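Local coordinates for putative uncharacterized protein (Chaetomium thermophilum, PDB 4XRI), which probably carries protein cargo into the nucleus as an importin-beta transport receptor and probably binds a small GTPase, at residues Tyr229-Val234 against Asn254-Leu259; Glu562-Gln567 against Met609-Gln614; Ser43-Thr48 against Lys71-Ala76. The protein carries 2 engineered substitutions. All blocks are in the same frame, centred on the assembly; numbering follows the deposited sequence.

Contact 1 of 3, residues Tyr229-Val234 against Asn254-Leu259; sequences YIMQVV and NRIMAL
Ile256 points its CD1 methyl from helix 243-260 at Met231, Val234 and Ile230 on helix 224-238, and this one branch makes the closest approach to all three. Val234 meets it head on: the two side chains reach toward each other tip to tip, with Val234 CG2 4.1 Å from Ile256 CD1. Met231 comes differently. It leaves its backbone at an angle to helix 243-260, but its chain turns at chi2 (-54°) and again at chi3 (-68°), and this carries the sulfur across to run past Ile256 in the opposite direction. There SD bridges both branches of the isoleucine, lying 3.9 Å from Ile256 CD1 and 4.0 Å from Ile256 CG2. Ile230 is the more distant neighbour, its CG2 4.3 Å from Ile256 CD1.

No hydrogen bond spans the two segments; the contact is purely apolar, and all four residues are buried. The local axes stay 12.3 Å apart at closest approach, so the side chains have to reach across. Around them, Tyr267 and Leu272 of helix 265-280 touch Met231, while Leu186 of helix 182-193 lies against Ile230. The two segments run roughly antiparallel, their local axes at 145°, on helices that follow one another in the chain, packing typical of the stacked helices of a HEAT-repeat solenoid, the architecture of importin beta.

Contact 2 of 3, residues Glu562-Gln567 against Met609-Gln614; sequences ETLPLQ and MQVLLQ
Leu564 crosses Gln614 at about a right angle, its CD1 methyl pressed against the glutamine side chain. This is the tight part of the contact. CD1 of Leu564 lies 3.3 Å from Gln614 OE1 and 3.8 Å from Gln614 CB, so one methyl meets both the amide oxygen and the aliphatic root of the same residue. The glutamine chain is extended at chi2 (177°), and its amide is turned (chi3 -32°) so that OE1 lies on the same side as CB, which lets one methyl meet both. The second methyl, CD2, sits further off, 4.2 Å from the backbone O of Gln614.

Toward Val611 the fit is looser: Leu564 CD1 and Val611 CG2 are 4.5 Å apart, a marginal apolar touch. Val611 is nevertheless buried, since Leu557, Leu560 and Glu561 of helix 546-567 also contact it. Leu564 and Gln614, though they make the close contact, are partly exposed, and a crystal neighbour also touches each. Within 562-567 the helix is weakly bonded and kinked, where the N atoms of Leu564 and Pro565 have no bond to the preceding turn; for Pro565 this is inevitable, as proline has no N-H to give. The buried Thr563 packs on helix 573-597, its OG1 hydrogen-bonded to Gln583 NE2 and to Leu560 O.

The contact thus joins helices 546-567 and 605-616 of the helical solenoid without any hydrogen bond between the segments. A leucine methyl set against an amide oxygen gives van der Waals contact with little directional preference, consistent with packing that does not depend on a polar bond at this partly exposed edge.

Contact 3 of 3, residues Ser43-Thr48 against Lys71-Ala76; sequences SQYLLT and KNAFSA
Ala73 CB takes the apolar contacts from two side chains of helix 42-54. Leu46 CD2 lies 3.7 Å from it, and Tyr45 CE2 is 3.8 Å away, with the methyl at the edge of the tyrosine ring and near its plane. Tyr45 reaches this place because CG stands anti to the backbone N (chi1 178°), sending the ring toward the other segment. The same Leu46 methyl also meets the edge of the Phe74 ring, 4.2 Å from Phe74 CD2.

These residues belong to the importin-beta N-terminal domain, where successive helices stack as a solenoid; here helix 42-54 packs against the C-terminal region of helix 60-72 and the residues that follow it. Phe74 also meets Trp89 of helix 79-91, their planes at about 45°, and touches Ala126 and Ile127 of helix 114-131.

No hydrogen bond crosses the contact; several lie within a segment. Thr48 OG1 donates to Gln44 O at 2.7 Å, while Thr48 N reaches the same oxygen from the opposite face of the carbonyl plane, so two donors grip it. In the other segment, Lys71 NZ bonds Asn72 OD1 at 2.8 Å, tilted 30° from the plane of the amide carbonyl.

Overall arrangement
All three contacts join helical elements of one long solenoid, each using different helices, and none has a hydrogen bond between its segments. Contacts 1 and 3 are buried, whereas contact 2 is only partly so. Their chemistry follows: aliphatic and thioether groups in contact 1, an alanine methyl and aromatic edges in contact 3, and a leucine facing an amide in contact 2. In contact 3 one segment runs from the end of a helix into loop, whereas contacts 1 and 2 pair helical segments. Contacts 1 and 2 lie on opposite sides of the chain's centre, their centres about 61 Å apart; contact 3 lies nearer to contact 1, about 36 Å between centres, and none touches another.

Contact 1 of 3, residues Tyr229-Val234 against Asn254-Leu259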
ATOM      1  N   TYR A 229     -32.798 -12.242 -12.053  1.00 55.29           N
ATOM      2  CA  TYR A 229     -32.724 -11.754 -13.427  1.00 56.96           C
ATOM      3  C   TYR A 229     -31.275 -11.686 -13.893  1.00 53.29           C
ATOM      4  O   TYR A 229     -30.889 -12.328 -14.870  1.00 57.30           O
ATOM      5  CB  TYR A 229     -33.393 -10.376 -13.521  1.00 57.51           C
ATOM      6  CG  TYR A 229     -33.712  -9.887 -14.918  1.00 55.65           C
ATOM      7  CD1 TYR A 229     -33.221  -8.669 -15.375  1.00 56.74           C
ATOM      8  CD2 TYR A 229     -34.520 -10.628 -15.772  1.00 49.15           C
ATOM      9  CE1 TYR A 229     -33.518  -8.205 -16.648  1.00 59.73           C
ATOM     10  CE2 TYR A 229     -34.821 -10.173 -17.046  1.00 56.11           C
ATOM     11  CZ  TYR A 229     -34.317  -8.963 -17.478  1.00 57.59           C
ATOM     12  OH  TYR A 229     -34.615  -8.513 -18.743  1.00 58.20           O
ATOM     13  N   ILE A 230     -30.478 -10.916 -13.161  1.00 49.98           N
ATOM     14  CA  ILE A 230     -29.069 -10.715 -13.469  1.00 47.56           C
ATOM     15  C   ILE A 230     -28.259 -12.003 -13.339  1.00 45.41           C
ATOM     16  O   ILE A 230     -27.456 -12.327 -14.211  1.00 43.17           O
ATOM     17  CB  ILE A 230     -28.464  -9.639 -12.554  1.00 46.68           C
ATOM     18  CG1 ILE A 230     -29.136  -8.294 -12.826  1.00 54.58           C
ATOM     19  CG2 ILE A 230     -26.962  -9.547 -12.750  1.00 42.26           C
ATOM     20  CD1 ILE A 230     -28.844  -7.240 -11.783  1.00 50.32           C
ATOM     21  N   MET A 231     -28.484 -12.741 -12.258  1.00 44.19           N
ATOM     22  CA  MET A 231     -27.728 -13.965 -12.011  1.00 40.94           C
ATOM     23  C   MET A 231     -27.999 -15.028 -13.073  1.00 39.87           C
ATOM     24  O   MET A 231     -27.099 -15.784 -13.445  1.00 43.73           O
ATOM     25  CB  MET A 231     -28.044 -14.522 -10.619  1.00 39.25           C
ATOM     26  CG  MET A 231     -27.558 -13.636  -9.475  1.00 41.04           C
ATOM     27  SD  MET A 231     -25.803 -13.238  -9.601  1.00 44.70           S
ATOM     28  CE  MET A 231     -25.074 -14.843  -9.293  1.00 49.61           C
ATOM     29  N   GLN A 232     -29.231 -15.083 -13.569  1.00 45.03           N
ATOM     30  CA  GLN A 232     -29.582 -16.071 -14.582  1.00 47.47           C
ATOM     31  C   GLN A 232     -28.795 -15.852 -15.870  1.00 48.08           C
ATOM     32  O   GLN A 232     -28.232 -16.793 -16.423  1.00 41.36           O
ATOM     33  CB  GLN A 232     -31.085 -16.044 -14.871  1.00 51.11           C
ATOM     34  CG  GLN A 232     -31.575 -17.180 -15.769  1.00 61.54           C
ATOM     35  CD  GLN A 232     -31.395 -16.889 -17.248  1.00 68.62           C
ATOM     36  OE1 GLN A 232     -31.470 -15.738 -17.680  1.00 72.13           O
ATOM     37  NE2 GLN A 232     -31.144 -17.932 -18.029  1.00 71.74           N
ATOM     38  N   VAL A 233     -28.754 -14.609 -16.338  1.00 46.75           N
ATOM     39  CA  VAL A 233     -28.087 -14.297 -17.595  1.00 41.15           C
ATOM     40  C   VAL A 233     -26.569 -14.412 -17.457  1.00 40.86           C
ATOM     41  O   VAL A 233     -25.883 -14.783 -18.407  1.00 40.88           O
ATOM     42  CB  VAL A 233     -28.471 -12.881 -18.114  1.00 42.38           C
ATOM     43  CG1 VAL A 233     -27.812 -11.785 -17.303  1.00 43.81           C
ATOM     44  CG2 VAL A 233     -28.102 -12.744 -19.580  1.00 41.30           C
ATOM     45  N   VAL A 234     -26.048 -14.114 -16.270  1.00 39.65           N
ATOM     46  CA  VAL A 234     -24.608 -14.191 -16.048  1.00 39.17           C
ATOM     47  C   VAL A 234     -24.157 -15.648 -16.040  1.00 38.19           C
ATOM     48  O   VAL A 234     -23.164 -16.006 -16.673  1.00 38.60           O
ATOM     49  CB  VAL A 234     -24.189 -13.518 -14.723  1.00 38.77           C
ATOM     50  CG1 VAL A 234     -22.735 -13.826 -14.407  1.00 38.99           C
ATOM     51  CG2 VAL A 234     -24.403 -12.015 -14.795  1.00 37.69           C
ATOM     52  N   ASN A 254     -17.194 -12.090 -10.867  1.00 36.54           N
ATOM     53  CA  ASN A 254     -16.197 -11.720  -9.868  1.00 37.87           C
ATOM     54  C   ASN A 254     -16.540 -10.411  -9.175  1.00 38.76           C
ATOM     55  O   ASN A 254     -16.330 -10.261  -7.971  1.00 44.34           O
ATOM     56  CB  ASN A 254     -14.812 -11.613 -10.507  1.00 38.20           C
ATOM     57  CG  ASN A 254     -14.296 -12.952 -11.001  1.00 43.42           C
ATOM     58  OD1 ASN A 254     -14.851 -14.000 -10.676  1.00 40.55           O
ATOM     59  ND2 ASN A 254     -13.230 -12.923 -11.792  1.00 41.54           N
ATOM     60  N   ARG A 255     -17.071  -9.467  -9.943  1.00 39.95           N
ATOM     61  CA  ARG A 255     -17.482  -8.182  -9.394  1.00 42.33           C
ATOM     62  C   ARG A 255     -18.731  -8.342  -8.535  1.00 40.77           C
ATOM     63  O   ARG A 255     -18.880  -7.676  -7.509  1.00 42.93           O
ATOM     64  CB  ARG A 255     -17.721  -7.167 -10.514  1.00 56.30           C
ATOM     65  CG  ARG A 255     -16.435  -6.615 -11.092  1.00 69.82           C
ATOM     66  CD  ARG A 255     -16.662  -5.733 -12.307  1.00 78.24           C
ATOM     67  NE  ARG A 255     -15.385  -5.415 -12.943  1.00 81.41           N
ATOM     68  CZ  ARG A 255     -15.226  -4.544 -13.933  1.00 81.72           C
ATOM     69  NH1 ARG A 255     -16.269  -3.884 -14.417  1.00 77.49           N
ATOM     70  NH2 ARG A 255     -14.017  -4.331 -14.437  1.00 84.02           N
ATOM     71  N   ILE A 256     -19.621  -9.235  -8.957  1.00 39.19           N
ATOM     72  CA  ILE A 256     -20.826  -9.534  -8.193  1.00 40.23           C
ATOM     73  C   ILE A 256     -20.468 -10.102  -6.822  1.00 47.86           C
ATOM     74  O   ILE A 256     -21.002  -9.667  -5.797  1.00 45.12           O
ATOM     75  CB  ILE A 256     -21.738 -10.528  -8.942  1.00 43.23           C
ATOM     76  CG1 ILE A 256     -22.439  -9.827 -10.110  1.00 44.86           C
ATOM     77  CG2 ILE A 256     -22.765 -11.136  -7.996  1.00 38.43           C
ATOM     78  CD1 ILE A 256     -23.162 -10.767 -11.042  1.00 40.51           C
ATOM     79  N   MET A 257     -19.555 -11.069  -6.810  1.00 43.89           N
ATOM     80  CA  MET A 257     -19.096 -11.675  -5.566  1.00 43.77           C
ATOM     81  C   MET A 257     -18.437 -10.646  -4.651  1.00 42.77           C
ATOM     82  O   MET A 257     -18.665 -10.641  -3.443  1.00 43.01           O
ATOM     83  CB  MET A 257     -18.118 -12.814  -5.858  1.00 38.94           C
ATOM     84  CG  MET A 257     -17.555 -13.493  -4.606  1.00 40.09           C
ATOM     85  SD  MET A 257     -18.833 -14.258  -3.583  1.00 44.49           S
ATOM     86  CE  MET A 257     -19.523 -15.439  -4.735  1.00 33.59           C
ATOM     87  N   ALA A 258     -17.626  -9.770  -5.240  1.00 40.91           N
ATOM     88  CA  ALA A 258     -16.898  -8.754  -4.482  1.00 43.66           C
ATOM     89  C   ALA A 258     -17.852  -7.751  -3.842  1.00 40.24           C
ATOM     90  O   ALA A 258     -17.610  -7.262  -2.738  1.00 48.97           O
ATOM     91  CB  ALA A 258     -15.904  -8.035  -5.380  1.00 44.31           C
ATOM     92  N   LEU A 259     -18.943  -7.458  -4.539  1.00 43.29           N
ATOM     93  CA  LEU A 259     -19.904  -6.467  -4.076  1.00 46.00           C
ATOM     94  C   LEU A 259     -21.033  -7.068  -3.246  1.00 44.33           C
ATOM     95  O   LEU A 259     -21.517  -6.440  -2.307  1.00 46.00           O
ATOM     96  CB  LEU A 259     -20.504  -5.718  -5.267  1.00 48.05           C
ATOM     97  CG  LEU A 259     -19.632  -4.708  -6.011  1.00 52.62           C
ATOM     98  CD1 LEU A 259     -20.206  -4.452  -7.395  1.00 52.93           C
ATOM     99  CD2 LEU A 259     -19.541  -3.409  -5.226  1.00 63.16           C
TER

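Contact 2 of 3, residues Glu562-Gln567 against Met609-Gln614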
ATOM      1  N   GLU A 562      35.453   3.384   0.592  1.00 35.59           N
ATOM      2  CA  GLU A 562      35.895   3.045  -0.756  1.00 40.59           C
ATOM      3  C   GLU A 562      34.901   3.476  -1.840  1.00 45.94           C
ATOM      4  O   GLU A 562      35.253   3.538  -3.017  1.00 42.75           O
ATOM      5  CB  GLU A 562      36.163   1.541  -0.856  1.00 38.50           C
ATOM      6  CG  GLU A 562      37.484   1.123  -0.224  1.00 53.26           C
ATOM      7  CD  GLU A 562      37.617  -0.378  -0.047  1.00 66.11           C
ATOM      8  OE1 GLU A 562      36.655  -1.105  -0.366  1.00 69.31           O
ATOM      9  OE2 GLU A 562      38.686  -0.830   0.417  1.00 71.80           O
ATOM     10  N   THR A 563      33.668   3.785  -1.444  1.00 44.61           N
ATOM     11  CA  THR A 563      32.662   4.247  -2.400  1.00 40.39           C
ATOM     12  C   THR A 563      32.873   5.703  -2.793  1.00 42.77           C
ATOM     13  O   THR A 563      32.317   6.174  -3.788  1.00 45.33           O
ATOM     14  CB  THR A 563      31.226   4.105  -1.851  1.00 39.94           C
ATOM     15  OG1 THR A 563      31.033   5.006  -0.755  1.00 38.13           O
ATOM     16  CG2 THR A 563      30.951   2.678  -1.394  1.00 36.64           C
ATOM     17  N   LEU A 564      33.670   6.417  -2.005  1.00 40.29           N
ATOM     18  CA  LEU A 564      33.915   7.832  -2.264  1.00 38.97           C
ATOM     19  C   LEU A 564      34.720   8.055  -3.552  1.00 46.04           C
ATOM     20  O   LEU A 564      34.325   8.871  -4.386  1.00 47.79           O
ATOM     21  CB  LEU A 564      34.619   8.492  -1.070  1.00 39.50           C
ATOM     22  CG  LEU A 564      33.764   8.729   0.174  1.00 46.37           C
ATOM     23  CD1 LEU A 564      34.565   9.467   1.237  1.00 49.30           C
ATOM     24  CD2 LEU A 564      32.509   9.508  -0.184  1.00 46.90           C
ATOM     25  N   PRO A 565      35.851   7.342  -3.730  1.00 45.98           N
ATOM     26  CA  PRO A 565      36.479   7.509  -5.045  1.00 51.78           C
ATOM     27  C   PRO A 565      35.695   6.814  -6.159  1.00 43.70           C
ATOM     28  O   PRO A 565      35.848   7.173  -7.326  1.00 47.88           O
ATOM     29  CB  PRO A 565      37.860   6.870  -4.860  1.00 53.64           C
ATOM     30  CG  PRO A 565      37.692   5.911  -3.741  1.00 51.18           C
ATOM     31  CD  PRO A 565      36.699   6.547  -2.822  1.00 48.85           C
ATOM     32  N   LEU A 566      34.874   5.832  -5.799  1.00 43.87           N
ATOM     33  CA  LEU A 566      33.996   5.170  -6.761  1.00 48.26           C
ATOM     34  C   LEU A 566      32.996   6.160  -7.346  1.00 47.76           C
ATOM     35  O   LEU A 566      32.722   6.144  -8.546  1.00 48.46           O
ATOM     36  CB  LEU A 566      33.260   3.998  -6.107  1.00 52.43           C
ATOM     37  CG  LEU A 566      33.758   2.582  -6.416  1.00 60.74           C
ATOM     38  CD1 LEU A 566      35.245   2.450  -6.131  1.00 64.82           C
ATOM     39  CD2 LEU A 566      32.963   1.560  -5.617  1.00 54.91           C
ATOM     40  N   GLN A 567      32.456   7.011  -6.478  1.00 41.64           N
ATOM     41  CA  GLN A 567      31.553   8.092  -6.863  1.00 51.04           C
ATOM     42  C   GLN A 567      32.130   8.922  -8.008  1.00 55.15           C
ATOM     43  O   GLN A 567      31.407   9.354  -8.899  1.00 59.50           O
ATOM     44  CB  GLN A 567      31.266   8.979  -5.647  1.00 54.71           C
ATOM     45  CG  GLN A 567      30.666  10.330  -5.966  1.00 60.98           C
ATOM     46  CD  GLN A 567      29.248  10.232  -6.484  1.00 65.95           C
ATOM     47  OE1 GLN A 567      28.969  10.595  -7.626  1.00 69.31           O
ATOM     48  NE2 GLN A 567      28.340   9.748  -5.642  1.00 58.53           N
ATOM     49  N   MET A 609      31.304   9.366  11.378  1.00 38.03           N
ATOM     50  CA  MET A 609      30.821  10.688  10.993  1.00 36.20           C
ATOM     51  C   MET A 609      31.628  11.288   9.845  1.00 39.03           C
ATOM     52  O   MET A 609      31.088  12.020   9.017  1.00 35.35           O
ATOM     53  CB  MET A 609      30.838  11.637  12.193  1.00 38.27           C
ATOM     54  CG  MET A 609      29.761  11.332  13.227  1.00 44.28           C
ATOM     55  SD  MET A 609      28.107  11.252  12.503  1.00 37.08           S
ATOM     56  CE  MET A 609      27.867  12.958  12.026  1.00 27.13           C
ATOM     57  N   GLN A 610      32.920  10.981   9.795  1.00 34.85           N
ATOM     58  CA  GLN A 610      33.777  11.505   8.734  1.00 37.50           C
ATOM     59  C   GLN A 610      33.326  11.017   7.359  1.00 38.64           C
ATOM     60  O   GLN A 610      33.185  11.811   6.431  1.00 37.74           O
ATOM     61  CB  GLN A 610      35.240  11.116   8.972  1.00 37.60           C
ATOM     62  CG  GLN A 610      36.203  11.587   7.890  1.00 48.45           C
ATOM     63  CD  GLN A 610      36.582  13.048   8.029  1.00 66.56           C
ATOM     64  OE1 GLN A 610      36.166  13.723   8.972  1.00 70.58           O
ATOM     65  NE2 GLN A 610      37.381  13.545   7.091  1.00 76.15           N
ATOM     66  N   VAL A 611      33.086   9.716   7.234  1.00 41.82           N
ATOM     67  CA  VAL A 611      32.706   9.149   5.944  1.00 34.24           C
ATOM     68  C   VAL A 611      31.251   9.471   5.610  1.00 37.38           C
ATOM     69  O   VAL A 611      30.913   9.704   4.451  1.00 34.86           O
ATOM     70  CB  VAL A 611      32.929   7.611   5.899  1.00 40.51           C
ATOM     71  CG1 VAL A 611      32.044   6.886   6.899  1.00 36.79           C
ATOM     72  CG2 VAL A 611      32.693   7.077   4.495  1.00 35.94           C
ATOM     73  N   LEU A 612      30.397   9.519   6.629  1.00 37.73           N
ATOM     74  CA  LEU A 612      28.977   9.772   6.410  1.00 33.87           C
ATOM     75  C   LEU A 612      28.731  11.199   5.940  1.00 39.40           C
ATOM     76  O   LEU A 612      27.887  11.437   5.077  1.00 36.56           O
ATOM     77  CB  LEU A 612      28.168   9.494   7.680  1.00 30.95           C
ATOM     78  CG  LEU A 612      27.941   8.022   8.033  1.00 34.18           C
ATOM     79  CD1 LEU A 612      26.977   7.898   9.206  1.00 32.77           C
ATOM     80  CD2 LEU A 612      27.428   7.245   6.824  1.00 34.05           C
ATOM     81  N   LEU A 613      29.466  12.149   6.509  1.00 37.93           N
ATOM     82  CA  LEU A 613      29.330  13.543   6.107  1.00 37.34           C
ATOM     83  C   LEU A 613      29.942  13.776   4.729  1.00 34.36           C
ATOM     84  O   LEU A 613      29.438  14.578   3.944  1.00 36.39           O
ATOM     85  CB  LEU A 613      29.974  14.474   7.137  1.00 36.48           C
ATOM     86  CG  LEU A 613      29.232  14.588   8.470  1.00 38.40           C
ATOM     87  CD1 LEU A 613      29.840  15.683   9.338  1.00 33.72           C
ATOM     88  CD2 LEU A 613      27.753  14.843   8.241  1.00 32.90           C
ATOM     89  N   GLN A 614      31.032  13.069   4.444  1.00 31.72           N
ATOM     90  CA  GLN A 614      31.670  13.140   3.134  1.00 41.04           C
ATOM     91  C   GLN A 614      30.745  12.613   2.042  1.00 36.84           C
ATOM     92  O   GLN A 614      30.743  13.119   0.920  1.00 36.15           O
ATOM     93  CB  GLN A 614      32.985  12.357   3.131  1.00 39.64           C
ATOM     94  CG  GLN A 614      34.162  13.128   3.703  1.00 47.16           C
ATOM     95  CD  GLN A 614      35.433  12.306   3.759  1.00 57.11           C
ATOM     96  OE1 GLN A 614      35.393  11.090   3.936  1.00 63.55           O
ATOM     97  NE2 GLN A 614      36.571  12.968   3.598  1.00 65.06           N
TER

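Contact 3 of 3, residues Ser43-Thr48 against Lys71-Ala76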
ATOM      1  N   SER A  43     -13.742  25.720 -29.325  1.00 56.57           N
ATOM      2  CA  SER A  43     -14.907  25.214 -30.044  1.00 58.54           C
ATOM      3  C   SER A  43     -14.517  24.587 -31.378  1.00 62.28           C
ATOM      4  O   SER A  43     -14.989  23.504 -31.727  1.00 65.08           O
ATOM      5  CB  SER A  43     -15.924  26.334 -30.272  1.00 60.26           C
ATOM      6  OG  SER A  43     -16.478  26.767 -29.041  1.00 69.48           O
ATOM      7  N   GLN A  44     -13.651  25.270 -32.118  1.00 62.60           N
ATOM      8  CA  GLN A  44     -13.203  24.780 -33.416  1.00 68.22           C
ATOM      9  C   GLN A  44     -12.370  23.515 -33.247  1.00 58.81           C
ATOM     10  O   GLN A  44     -12.393  22.623 -34.098  1.00 58.44           O
ATOM     11  CB  GLN A  44     -12.398  25.854 -34.149  1.00 74.54           C
ATOM     12  CG  GLN A  44     -12.533  25.801 -35.661  1.00 81.68           C
ATOM     13  CD  GLN A  44     -13.952  26.070 -36.129  1.00 83.39           C
ATOM     14  OE1 GLN A  44     -14.747  26.691 -35.421  1.00 87.78           O
ATOM     15  NE2 GLN A  44     -14.279  25.599 -37.327  1.00 76.51           N
ATOM     16  N   TYR A  45     -11.637  23.453 -32.140  1.00 55.72           N
ATOM     17  CA  TYR A  45     -10.873  22.267 -31.769  1.00 55.93           C
ATOM     18  C   TYR A  45     -11.811  21.078 -31.585  1.00 55.58           C
ATOM     19  O   TYR A  45     -11.541  19.979 -32.069  1.00 57.87           O
ATOM     20  CB  TYR A  45     -10.073  22.536 -30.491  1.00 51.88           C
ATOM     21  CG  TYR A  45      -9.262  21.367 -29.969  1.00 53.55           C
ATOM     22  CD1 TYR A  45      -8.189  20.859 -30.690  1.00 54.81           C
ATOM     23  CD2 TYR A  45      -9.548  20.796 -28.734  1.00 56.68           C
ATOM     24  CE1 TYR A  45      -7.438  19.799 -30.207  1.00 55.18           C
ATOM     25  CE2 TYR A  45      -8.803  19.739 -28.242  1.00 57.28           C
ATOM     26  CZ  TYR A  45      -7.748  19.247 -28.982  1.00 55.70           C
ATOM     27  OH  TYR A  45      -7.006  18.194 -28.496  1.00 52.78           O
ATOM     28  N   LEU A  46     -12.924  21.316 -30.897  1.00 54.82           N
ATOM     29  CA  LEU A  46     -13.924  20.281 -30.662  1.00 59.63           C
ATOM     30  C   LEU A  46     -14.550  19.802 -31.966  1.00 56.55           C
ATOM     31  O   LEU A  46     -14.666  18.601 -32.203  1.00 49.32           O
ATOM     32  CB  LEU A  46     -15.021  20.789 -29.721  1.00 56.40           C
ATOM     33  CG  LEU A  46     -14.593  21.178 -28.307  1.00 57.58           C
ATOM     34  CD1 LEU A  46     -15.814  21.401 -27.425  1.00 54.02           C
ATOM     35  CD2 LEU A  46     -13.673  20.127 -27.711  1.00 53.01           C
ATOM     36  N   LEU A  47     -14.954  20.753 -32.804  1.00 55.58           N
ATOM     37  CA  LEU A  47     -15.565  20.444 -34.092  1.00 54.40           C
ATOM     38  C   LEU A  47     -14.642  19.622 -34.978  1.00 58.24           C
ATOM     39  O   LEU A  47     -15.047  18.601 -35.535  1.00 64.81           O
ATOM     40  CB  LEU A  47     -15.956  21.730 -34.819  1.00 57.79           C
ATOM     41  CG  LEU A  47     -17.259  22.376 -34.354  1.00 61.03           C
ATOM     42  CD1 LEU A  47     -17.482  23.701 -35.061  1.00 61.88           C
ATOM     43  CD2 LEU A  47     -18.408  21.427 -34.617  1.00 52.19           C
ATOM     44  N   THR A  48     -13.403  20.084 -35.106  1.00 54.71           N
ATOM     45  CA  THR A  48     -12.401  19.400 -35.915  1.00 53.62           C
ATOM     46  C   THR A  48     -12.233  17.948 -35.486  1.00 58.01           C
ATOM     47  O   THR A  48     -12.217  17.036 -36.315  1.00 57.86           O
ATOM     48  CB  THR A  48     -11.032  20.105 -35.827  1.00 55.38           C
ATOM     49  OG1 THR A  48     -11.168  21.470 -36.244  1.00 58.27           O
ATOM     50  CG2 THR A  48     -10.015  19.405 -36.716  1.00 61.25           C
ATOM     51  N   LYS A  71     -12.436  13.604 -26.094  1.00 43.56           N
ATOM     52  CA  LYS A  71     -12.813  13.236 -24.735  1.00 47.51           C
ATOM     53  C   LYS A  71     -11.959  13.977 -23.712  1.00 58.18           C
ATOM     54  O   LYS A  71     -12.471  14.502 -22.721  1.00 50.71           O
ATOM     55  CB  LYS A  71     -12.681  11.721 -24.537  1.00 48.25           C
ATOM     56  CG  LYS A  71     -13.061  11.222 -23.146  1.00 55.96           C
ATOM     57  CD  LYS A  71     -11.834  10.960 -22.277  1.00 62.47           C
ATOM     58  CE  LYS A  71     -10.933   9.891 -22.874  1.00 63.00           C
ATOM     59  NZ  LYS A  71      -9.769   9.601 -21.989  1.00 58.72           N
ATOM     60  N   ASN A  72     -10.655  14.020 -23.966  1.00 58.63           N
ATOM     61  CA  ASN A  72      -9.713  14.654 -23.052  1.00 55.39           C
ATOM     62  C   ASN A  72      -9.794  16.174 -23.064  1.00 55.69           C
ATOM     63  O   ASN A  72      -9.178  16.842 -22.232  1.00 62.85           O
ATOM     64  CB  ASN A  72      -8.285  14.225 -23.388  1.00 48.94           C
ATOM     65  CG  ASN A  72      -8.002  12.788 -23.008  1.00 50.57           C
ATOM     66  OD1 ASN A  72      -8.667  12.222 -22.141  1.00 55.94           O
ATOM     67  ND2 ASN A  72      -7.006  12.191 -23.650  1.00 51.65           N
ATOM     68  N   ALA A  73     -10.553  16.721 -24.007  1.00 47.80           N
ATOM     69  CA  ALA A  73     -10.674  18.167 -24.126  1.00 50.75           C
ATOM     70  C   ALA A  73     -11.560  18.742 -23.027  1.00 57.73           C
ATOM     71  O   ALA A  73     -11.486  19.932 -22.721  1.00 55.76           O
ATOM     72  CB  ALA A  73     -11.217  18.545 -25.493  1.00 49.28           C
ATOM     73  N   PHE A  74     -12.390  17.894 -22.430  1.00 50.47           N
ATOM     74  CA  PHE A  74     -13.262  18.331 -21.345  1.00 51.02           C
ATOM     75  C   PHE A  74     -13.490  17.228 -20.313  1.00 48.33           C
ATOM     76  O   PHE A  74     -14.565  17.133 -19.724  1.00 57.90           O
ATOM     77  CB  PHE A  74     -14.603  18.821 -21.900  1.00 48.18           C
ATOM     78  CG  PHE A  74     -15.198  17.916 -22.944  1.00 48.85           C
ATOM     79  CD1 PHE A  74     -16.004  16.852 -22.582  1.00 48.39           C
ATOM     80  CD2 PHE A  74     -14.957  18.138 -24.290  1.00 51.09           C
ATOM     81  CE1 PHE A  74     -16.555  16.022 -23.540  1.00 56.78           C
ATOM     82  CE2 PHE A  74     -15.505  17.314 -25.253  1.00 53.51           C
ATOM     83  CZ  PHE A  74     -16.307  16.254 -24.878  1.00 50.20           C
ATOM     84  N   SER A  75     -12.473  16.399 -20.097  1.00 47.48           N
ATOM     85  CA  SER A  75     -12.537  15.372 -19.062  1.00 53.71           C
ATOM     86  C   SER A  75     -11.144  14.982 -18.575  1.00 59.33           C
ATOM     87  O   SER A  75     -10.170  15.077 -19.318  1.00 63.11           O
ATOM     88  CB  SER A  75     -13.281  14.135 -19.569  1.00 50.55           C
ATOM     89  OG  SER A  75     -12.552  13.499 -20.600  1.00 60.07           O
ATOM     90  N   ALA A  76     -11.063  14.550 -17.319  1.00 59.03           N
ATOM     91  CA  ALA A  76      -9.799  14.123 -16.726  1.00 58.99           C
ATOM     92  C   ALA A  76     -10.036  13.260 -15.491  1.00 64.84           C
ATOM     93  O   ALA A  76     -11.116  13.285 -14.906  1.00 66.88           O
ATOM     94  CB  ALA A  76      -8.942  15.331 -16.370  1.00 52.13           C
TER